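Local structure of flagellar motor switch protein FliG (Aquifex aeolicus, 3HJL) at residues K108-I113 with E177-L182; V116-L121 with A146-N151. The protein probably forms part of the rotor-mounted switch complex (C ring) at the base of the flagellar basal body, where it helps set the direction of flagellar rotation. One frame throughout, in Å; residues are numbered along the deposited sequence.

Contact 1: K108-I113 with E177-L182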
ATOM      1  N   LYS A 108      12.186  -8.080   9.620  1.00 61.48           N
ATOM      2  CA  LYS A 108      12.499  -7.714   8.233  1.00 63.51           C
ATOM      3  C   LYS A 108      12.384  -6.188   8.009  1.00 51.76           C
ATOM      4  O   LYS A 108      13.226  -5.588   7.370  1.00 64.95           O
ATOM      5  CB  LYS A 108      11.570  -8.487   7.285  1.00 69.48           C
ATOM      6  CG  LYS A 108      11.663  -8.125   5.798  1.00 78.97           C
ATOM      7  CD  LYS A 108      10.777  -9.040   4.922  1.00 84.49           C
ATOM      8  CE  LYS A 108       9.269  -8.967   5.272  1.00 93.22           C
ATOM      9  NZ  LYS A 108       8.704  -7.575   5.286  1.00 91.79           N
ATOM     10  N   ILE A 109      11.330  -5.591   8.540  1.00 58.37           N
ATOM     11  CA  ILE A 109      11.117  -4.157   8.451  1.00 57.40           C
ATOM     12  C   ILE A 109      12.238  -3.384   9.146  1.00 58.88           C
ATOM     13  O   ILE A 109      12.812  -2.463   8.558  1.00 59.29           O
ATOM     14  CB  ILE A 109       9.732  -3.759   9.052  1.00 59.04           C
ATOM     15  CG1 ILE A 109       8.569  -4.276   8.174  1.00 62.58           C
ATOM     16  CG2 ILE A 109       9.613  -2.276   9.202  1.00 52.96           C
ATOM     17  CD1 ILE A 109       8.592  -3.777   6.734  1.00 66.81           C
ATOM     18  N   LEU A 110      12.575  -3.781  10.372  1.00 68.47           N
ATOM     19  CA  LEU A 110      13.630  -3.105  11.133  1.00 67.40           C
ATOM     20  C   LEU A 110      15.036  -3.311  10.529  1.00 65.27           C
ATOM     21  O   LEU A 110      15.899  -2.449  10.674  1.00 67.05           O
ATOM     22  CB  LEU A 110      13.571  -3.500  12.619  1.00 69.72           C
ATOM     23  CG  LEU A 110      12.296  -3.095  13.410  1.00 76.19           C
ATOM     24  CD1 LEU A 110      12.389  -3.583  14.858  1.00 71.92           C
ATOM     25  CD2 LEU A 110      11.999  -1.594  13.407  1.00 56.69           C
ATOM     26  N   LYS A 111      15.253  -4.418   9.814  1.00 70.98           N
ATOM     27  CA  LYS A 111      16.502  -4.615   9.056  1.00 63.85           C
ATOM     28  C   LYS A 111      16.634  -3.617   7.894  1.00 62.89           C
ATOM     29  O   LYS A 111      17.736  -3.169   7.588  1.00 67.87           O
ATOM     30  CB  LYS A 111      16.611  -6.040   8.512  1.00 73.22           C
ATOM     31  CG  LYS A 111      17.060  -7.072   9.529  1.00 77.49           C
ATOM     32  CD  LYS A 111      17.144  -8.457   8.882  1.00 82.38           C
ATOM     33  CE  LYS A 111      17.616  -9.516   9.873  1.00 91.24           C
ATOM     34  NZ  LYS A 111      17.835 -10.837   9.213  1.00 94.67           N
ATOM     35  N   GLU A 112      15.520  -3.307   7.227  1.00 59.26           N
ATOM     36  CA  GLU A 112      15.506  -2.288   6.177  1.00 65.23           C
ATOM     37  C   GLU A 112      15.788  -0.896   6.733  1.00 66.15           C
ATOM     38  O   GLU A 112      16.411  -0.072   6.056  1.00 63.82           O
ATOM     39  CB  GLU A 112      14.171  -2.284   5.434  1.00 72.95           C
ATOM     40  CG  GLU A 112      13.908  -3.529   4.613  1.00 80.03           C
ATOM     41  CD  GLU A 112      14.892  -3.711   3.457  1.00 90.32           C
ATOM     42  OE1 GLU A 112      15.145  -2.736   2.700  1.00 81.00           O
ATOM     43  OE2 GLU A 112      15.395  -4.844   3.303  1.00 92.52           O
ATOM     44  N   ILE A 113      15.278  -0.630   7.940  1.00 64.84           N
ATOM     45  CA  ILE A 113      15.556   0.612   8.677  1.00 63.40           C
ATOM     46  C   ILE A 113      17.051   0.721   9.031  1.00 55.49           C
ATOM     47  O   ILE A 113      17.630   1.805   9.003  1.00 65.14           O
ATOM     48  CB  ILE A 113      14.713   0.669  10.019  1.00 68.72           C
ATOM     49  CG1 ILE A 113      13.250   0.991   9.741  1.00 61.71           C
ATOM     50  CG2 ILE A 113      15.266   1.708  10.969  1.00 62.68           C
ATOM     51  CD1 ILE A 113      13.012   2.441   9.254  1.00 59.05           C
ATOM     52  N   GLU A 177       4.682  -0.342  12.356  1.00 57.14           N
ATOM     53  CA  GLU A 177       3.932   0.648  11.584  1.00 59.43           C
ATOM     54  C   GLU A 177       4.680   1.986  11.479  1.00 53.08           C
ATOM     55  O   GLU A 177       4.694   2.591  10.426  1.00 63.70           O
ATOM     56  CB  GLU A 177       2.538   0.852  12.200  1.00 58.95           C
ATOM     57  CG  GLU A 177       1.661   1.937  11.528  1.00 68.18           C
ATOM     58  CD  GLU A 177       1.426   1.693  10.044  1.00 67.22           C
ATOM     59  OE1 GLU A 177       1.474   0.522   9.632  1.00 68.31           O
ATOM     60  OE2 GLU A 177       1.159   2.670   9.306  1.00 71.57           O
ATOM     61  N   LEU A 178       5.299   2.411  12.578  1.00 57.72           N
ATOM     62  CA  LEU A 178       6.154   3.627  12.623  1.00 58.11           C
ATOM     63  C   LEU A 178       7.311   3.484  11.593  1.00 58.06           C
ATOM     64  O   LEU A 178       7.598   4.396  10.816  1.00 54.67           O
ATOM     65  CB  LEU A 178       6.736   3.784  14.050  1.00 66.48           C
ATOM     66  CG  LEU A 178       6.789   5.102  14.827  1.00 75.39           C
ATOM     67  CD1 LEU A 178       5.411   5.777  14.942  1.00 66.35           C
ATOM     68  CD2 LEU A 178       7.345   4.813  16.223  1.00 63.21           C
ATOM     69  N   ALA A 179       7.914   2.302  11.565  1.00 55.12           N
ATOM     70  CA  ALA A 179       9.038   2.009  10.702  1.00 56.33           C
ATOM     71  C   ALA A 179       8.635   1.978   9.229  1.00 54.70           C
ATOM     72  O   ALA A 179       9.354   2.504   8.387  1.00 60.93           O
ATOM     73  CB  ALA A 179       9.683   0.682  11.127  1.00 54.04           C
ATOM     74  N   GLN A 180       7.475   1.391   8.935  1.00 54.52           N
ATOM     75  CA  GLN A 180       6.942   1.351   7.570  1.00 61.23           C
ATOM     76  C   GLN A 180       6.559   2.741   7.033  1.00 60.23           C
ATOM     77  O   GLN A 180       6.768   3.026   5.855  1.00 71.19           O
ATOM     78  CB  GLN A 180       5.755   0.381   7.471  1.00 54.37           C
ATOM     79  CG  GLN A 180       6.139  -1.082   7.726  1.00 56.73           C
ATOM     80  CD  GLN A 180       5.093  -2.088   7.255  1.00 60.43           C
ATOM     81  OE1 GLN A 180       4.260  -2.546   8.031  1.00 59.58           O
ATOM     82  NE2 GLN A 180       5.129  -2.416   5.981  1.00 53.87           N
ATOM     83  N   ILE A 181       5.990   3.590   7.887  1.00 59.33           N
ATOM     84  CA  ILE A 181       5.706   5.001   7.530  1.00 57.88           C
ATOM     85  C   ILE A 181       7.008   5.774   7.256  1.00 57.19           C
ATOM     86  O   ILE A 181       7.044   6.657   6.389  1.00 63.07           O
ATOM     87  CB  ILE A 181       4.893   5.738   8.653  1.00 61.28           C
ATOM     88  CG1 ILE A 181       3.453   5.203   8.727  1.00 60.06           C
ATOM     89  CG2 ILE A 181       4.869   7.283   8.436  1.00 49.75           C
ATOM     90  CD1 ILE A 181       2.620   5.433   7.464  1.00 65.36           C
ATOM     91  N   LEU A 182       8.060   5.437   7.998  1.00 54.45           N
ATOM     92  CA  LEU A 182       9.374   6.062   7.837  1.00 51.07           C
ATOM     93  C   LEU A 182       9.990   5.597   6.493  1.00 59.32           C
ATOM     94  O   LEU A 182      10.548   6.412   5.754  1.00 57.44           O
ATOM     95  CB  LEU A 182      10.290   5.731   9.045  1.00 59.86           C
ATOM     96  CG  LEU A 182      11.496   6.666   9.316  1.00 73.91           C
ATOM     97  CD1 LEU A 182      11.992   6.604  10.771  1.00 60.56           C
ATOM     98  CD2 LEU A 182      12.649   6.372   8.358  1.00 75.86           C
TER
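I109 and I113, one helical turn apart, close over A179 in a helix-helix packing within the armadillo-type superhelix of FliG: the C-terminal end of helix 93-114 lies against helix 172-193. The shortest side-chain approach is from I109 CG2 to A179 CB, 3.5 Å. That methyl stands anti to the backbone N of I109 (chi1 -69° for CG1), and the CG1 branch is left to carry CD1 toward the neighbouring residue, Q180. There the two side chains cross at about a right angle, and CD1 of I109 lies 3.8 Å from both CG and NE2 of Q180, touching the aliphatic part of the glutamine as well as its amide end. I113 supplies the other wall around A179, with its CG1 3.8 Å from A179 CB, and L110 adds its CD2 methyl at 4.0 Å from the same carbon.

The small side chain of A179 thus receives three larger ones. Around it the axes of the two short helical segments approach to 9.6 Å and cross at 43°, and the CA atoms of I109 and A179 are 6.9 Å apart. Further out, F136 of helix 130-137 packs on I113, A179 and L182, while L121 of helix 118-125 touches I113 and L182, and together they extend the apolar packing around these two residues. The CD1 methyl of I113 lies 3.8 Å from A179 O and 4.0 Å from L182 CD2, the side chains of I113 and L182 crossing at about a right angle.

Contact 2: V116-L121 with A146-N151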
ATOM      1  N   VAL A 116      19.317   2.174   6.405  1.00 60.63           N
ATOM      2  CA  VAL A 116      19.171   3.591   6.098  1.00 61.90           C
ATOM      3  C   VAL A 116      20.191   4.414   6.879  1.00 66.45           C
ATOM      4  O   VAL A 116      20.456   4.131   8.023  1.00 60.11           O
ATOM      5  CB  VAL A 116      17.736   4.092   6.395  1.00 65.00           C
ATOM      6  CG1 VAL A 116      17.578   5.556   5.985  1.00 54.62           C
ATOM      7  CG2 VAL A 116      16.704   3.224   5.669  1.00 60.72           C
ATOM      8  N   ASP A 117      20.804   5.392   6.214  1.00 71.15           N
ATOM      9  CA  ASP A 117      21.777   6.282   6.837  1.00 55.95           C
ATOM     10  C   ASP A 117      21.161   6.933   8.093  1.00 54.67           C
ATOM     11  O   ASP A 117      20.087   7.519   8.032  1.00 56.10           O
ATOM     12  CB  ASP A 117      22.184   7.349   5.826  1.00 63.32           C
ATOM     13  CG  ASP A 117      23.368   8.167   6.278  1.00 66.11           C
ATOM     14  OD1 ASP A 117      24.418   8.046   5.627  1.00 72.61           O
ATOM     15  OD2 ASP A 117      23.259   8.919   7.272  1.00 61.66           O
ATOM     16  N   SER A 118      21.853   6.817   9.225  1.00 59.51           N
ATOM     17  CA  SER A 118      21.380   7.355  10.519  1.00 56.50           C
ATOM     18  C   SER A 118      21.120   8.864  10.553  1.00 60.46           C
ATOM     19  O   SER A 118      20.349   9.334  11.396  1.00 68.16           O
ATOM     20  CB  SER A 118      22.350   6.966  11.636  1.00 61.45           C
ATOM     21  OG  SER A 118      22.363   5.554  11.817  1.00 54.70           O
ATOM     22  N   ARG A 119      21.774   9.618   9.667  1.00 62.63           N
ATOM     23  CA  ARG A 119      21.491  11.055   9.509  1.00 65.88           C
ATOM     24  C   ARG A 119      20.086  11.269   8.948  1.00 59.77           C
ATOM     25  O   ARG A 119      19.383  12.186   9.359  1.00 58.02           O
ATOM     26  CB  ARG A 119      22.521  11.721   8.585  1.00 66.74           C
ATOM     27  CG  ARG A 119      23.932  11.762   9.148  1.00 63.84           C
ATOM     28  CD  ARG A 119      24.948  12.240   8.119  1.00 63.63           C
ATOM     29  NE  ARG A 119      25.369  11.179   7.196  1.00 61.24           N
ATOM     30  CZ  ARG A 119      26.262  11.337   6.217  1.00 62.60           C
ATOM     31  NH1 ARG A 119      26.890  12.505   6.034  1.00 59.69           N
ATOM     32  NH2 ARG A 119      26.574  10.299   5.440  1.00 61.35           N
ATOM     33  N   ILE A 120      19.691  10.411   8.008  1.00 64.90           N
ATOM     34  CA  ILE A 120      18.356  10.449   7.413  1.00 62.10           C
ATOM     35  C   ILE A 120      17.288  10.040   8.436  1.00 59.15           C
ATOM     36  O   ILE A 120      16.250  10.693   8.541  1.00 64.13           O
ATOM     37  CB  ILE A 120      18.272   9.550   6.136  1.00 67.66           C
ATOM     38  CG1 ILE A 120      19.201  10.110   5.032  1.00 62.04           C
ATOM     39  CG2 ILE A 120      16.814   9.450   5.640  1.00 63.49           C
ATOM     40  CD1 ILE A 120      19.356   9.215   3.833  1.00 61.33           C
ATOM     41  N   LEU A 121      17.567   8.990   9.210  1.00 58.90           N
ATOM     42  CA  LEU A 121      16.652   8.539  10.264  1.00 54.53           C
ATOM     43  C   LEU A 121      16.513   9.600  11.371  1.00 54.25           C
ATOM     44  O   LEU A 121      15.405   9.891  11.802  1.00 61.72           O
ATOM     45  CB  LEU A 121      17.107   7.190  10.845  1.00 55.77           C
ATOM     46  CG  LEU A 121      17.146   5.984   9.881  1.00 55.46           C
ATOM     47  CD1 LEU A 121      17.729   4.751  10.526  1.00 49.85           C
ATOM     48  CD2 LEU A 121      15.792   5.660   9.343  1.00 50.64           C
ATOM     49  N   ALA A 146      22.515   4.452  18.857  1.00 59.06           N
ATOM     50  CA  ALA A 146      23.597   5.370  19.241  1.00 57.48           C
ATOM     51  C   ALA A 146      23.928   6.367  18.122  1.00 57.34           C
ATOM     52  O   ALA A 146      24.137   7.543  18.394  1.00 65.39           O
ATOM     53  CB  ALA A 146      24.846   4.588  19.629  1.00 48.20           C
ATOM     54  N   GLU A 147      24.014   5.875  16.881  1.00 59.46           N
ATOM     55  CA  GLU A 147      24.283   6.719  15.705  1.00 62.89           C
ATOM     56  C   GLU A 147      23.182   7.748  15.480  1.00 65.49           C
ATOM     57  O   GLU A 147      23.463   8.890  15.113  1.00 68.50           O
ATOM     58  CB  GLU A 147      24.408   5.877  14.435  1.00 68.55           C
ATOM     59  CG  GLU A 147      25.698   5.108  14.280  1.00 69.82           C
ATOM     60  CD  GLU A 147      25.631   4.087  13.144  1.00 76.08           C
ATOM     61  OE1 GLU A 147      24.835   4.282  12.195  1.00 79.64           O
ATOM     62  OE2 GLU A 147      26.383   3.089  13.191  1.00 85.07           O
ATOM     63  N   ILE A 148      21.928   7.328  15.656  1.00 64.92           N
ATOM     64  CA  ILE A 148      20.781   8.230  15.505  1.00 62.24           C
ATOM     65  C   ILE A 148      20.802   9.278  16.608  1.00 62.18           C
ATOM     66  O   ILE A 148      20.645  10.469  16.335  1.00 62.20           O
ATOM     67  CB  ILE A 148      19.433   7.477  15.550  1.00 61.08           C
ATOM     68  CG1 ILE A 148      19.281   6.551  14.339  1.00 61.14           C
ATOM     69  CG2 ILE A 148      18.287   8.456  15.576  1.00 61.84           C
ATOM     70  CD1 ILE A 148      18.202   5.507  14.514  1.00 54.15           C
ATOM     71  N   ILE A 149      21.031   8.835  17.845  1.00 62.75           N
ATOM     72  CA  ILE A 149      21.108   9.748  18.994  1.00 63.79           C
ATOM     73  C   ILE A 149      22.166  10.829  18.783  1.00 63.36           C
ATOM     74  O   ILE A 149      21.885  12.000  18.987  1.00 65.61           O
ATOM     75  CB  ILE A 149      21.370   8.993  20.329  1.00 62.71           C
ATOM     76  CG1 ILE A 149      20.089   8.305  20.821  1.00 64.27           C
ATOM     77  CG2 ILE A 149      21.869   9.956  21.412  1.00 57.84           C
ATOM     78  CD1 ILE A 149      19.040   9.254  21.409  1.00 65.84           C
ATOM     79  N   GLN A 150      23.342  10.445  18.287  1.00 59.42           N
ATOM     80  CA  GLN A 150      24.423  11.407  18.019  1.00 64.99           C
ATOM     81  C   GLN A 150      24.068  12.497  16.992  1.00 67.29           C
ATOM     82  O   GLN A 150      24.554  13.621  17.096  1.00 75.46           O
ATOM     83  CB  GLN A 150      25.698  10.677  17.602  1.00 68.35           C
ATOM     84  CG  GLN A 150      26.396   9.987  18.770  1.00 74.57           C
ATOM     85  CD  GLN A 150      27.617   9.190  18.351  1.00 82.46           C
ATOM     86  OE1 GLN A 150      27.792   8.863  17.172  1.00 89.66           O
ATOM     87  NE2 GLN A 150      28.474   8.867  19.322  1.00 86.99           N
ATOM     88  N   ASN A 151      23.192  12.168  16.039  1.00 71.10           N
ATOM     89  CA  ASN A 151      22.695  13.125  15.034  1.00 62.10           C
ATOM     90  C   ASN A 151      21.419  13.909  15.443  1.00 60.61           C
ATOM     91  O   ASN A 151      20.868  14.651  14.628  1.00 52.46           O
ATOM     92  CB  ASN A 151      22.456  12.393  13.708  1.00 63.15           C
ATOM     93  CG  ASN A 151      23.741  12.003  13.027  1.00 63.28           C
ATOM     94  OD1 ASN A 151      24.419  12.848  12.453  1.00 68.19           O
ATOM     95  ND2 ASN A 151      24.064  10.714  13.043  1.00 60.88           N
TER
HETATM   96  O   HOH W   1      24.710   5.604   9.252  1.00 55.01           O
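S118 OG, anti to its own carbonyl carbon (chi1 -65°), donates to E147 OE1 at 2.8 Å, meeting the carboxylate from the anti side and 19° out of its plane; the bond spans the junction between the start of helix 118-125 and the end of helix 142-150, two helices of the FliG middle domain. D117 is the N-cap of the first of these: its OD2 accepts from R119 N through the anti lone pair, while R119 grips the same carboxylate side-on, NE to OD2 at 3.1 Å and NH2 to OD1. A water accepts from S118 N and donates to E147 OE1, a second route between the segments, and K144 hydrogen-bonds to S118 OG as well.

At R119 the aliphatic CG rests 3.5 Å from N151 OD1. The amide of N151 is held from its own segment, ND2 donating to E147 O at 2.8 Å. L121 adds an apolar contact, its CD1 4.1 Å from I148 CD1.

The contact therefore combines one direct hydrogen bond and one water bridge with apolar packing of L121 on I148. E147 OE1 accepts from both the serine hydroxyl and the water, which would probably favour the charged carboxylate; K144, in a long and weak ion pair with it, may add to this.

Contact 2 is nested within the chain loop that contact 1 closes, and their centres are 14 Å apart. Helix 118-125 is the next helix after helix 93-114, following a short connection, so the first segments of both contacts lie on consecutive helices, and L121 is the residue through which they meet. Its CD1 is 3.3 Å from the carbonyl O of I113, and its CD2 is 3.4 Å from CD2 of L182. The apolar end of contact 2 is thus continuous with contact 1 through L121. Both contacts lie away from the EHPQR motif, made up of E128 to Q131 and R163.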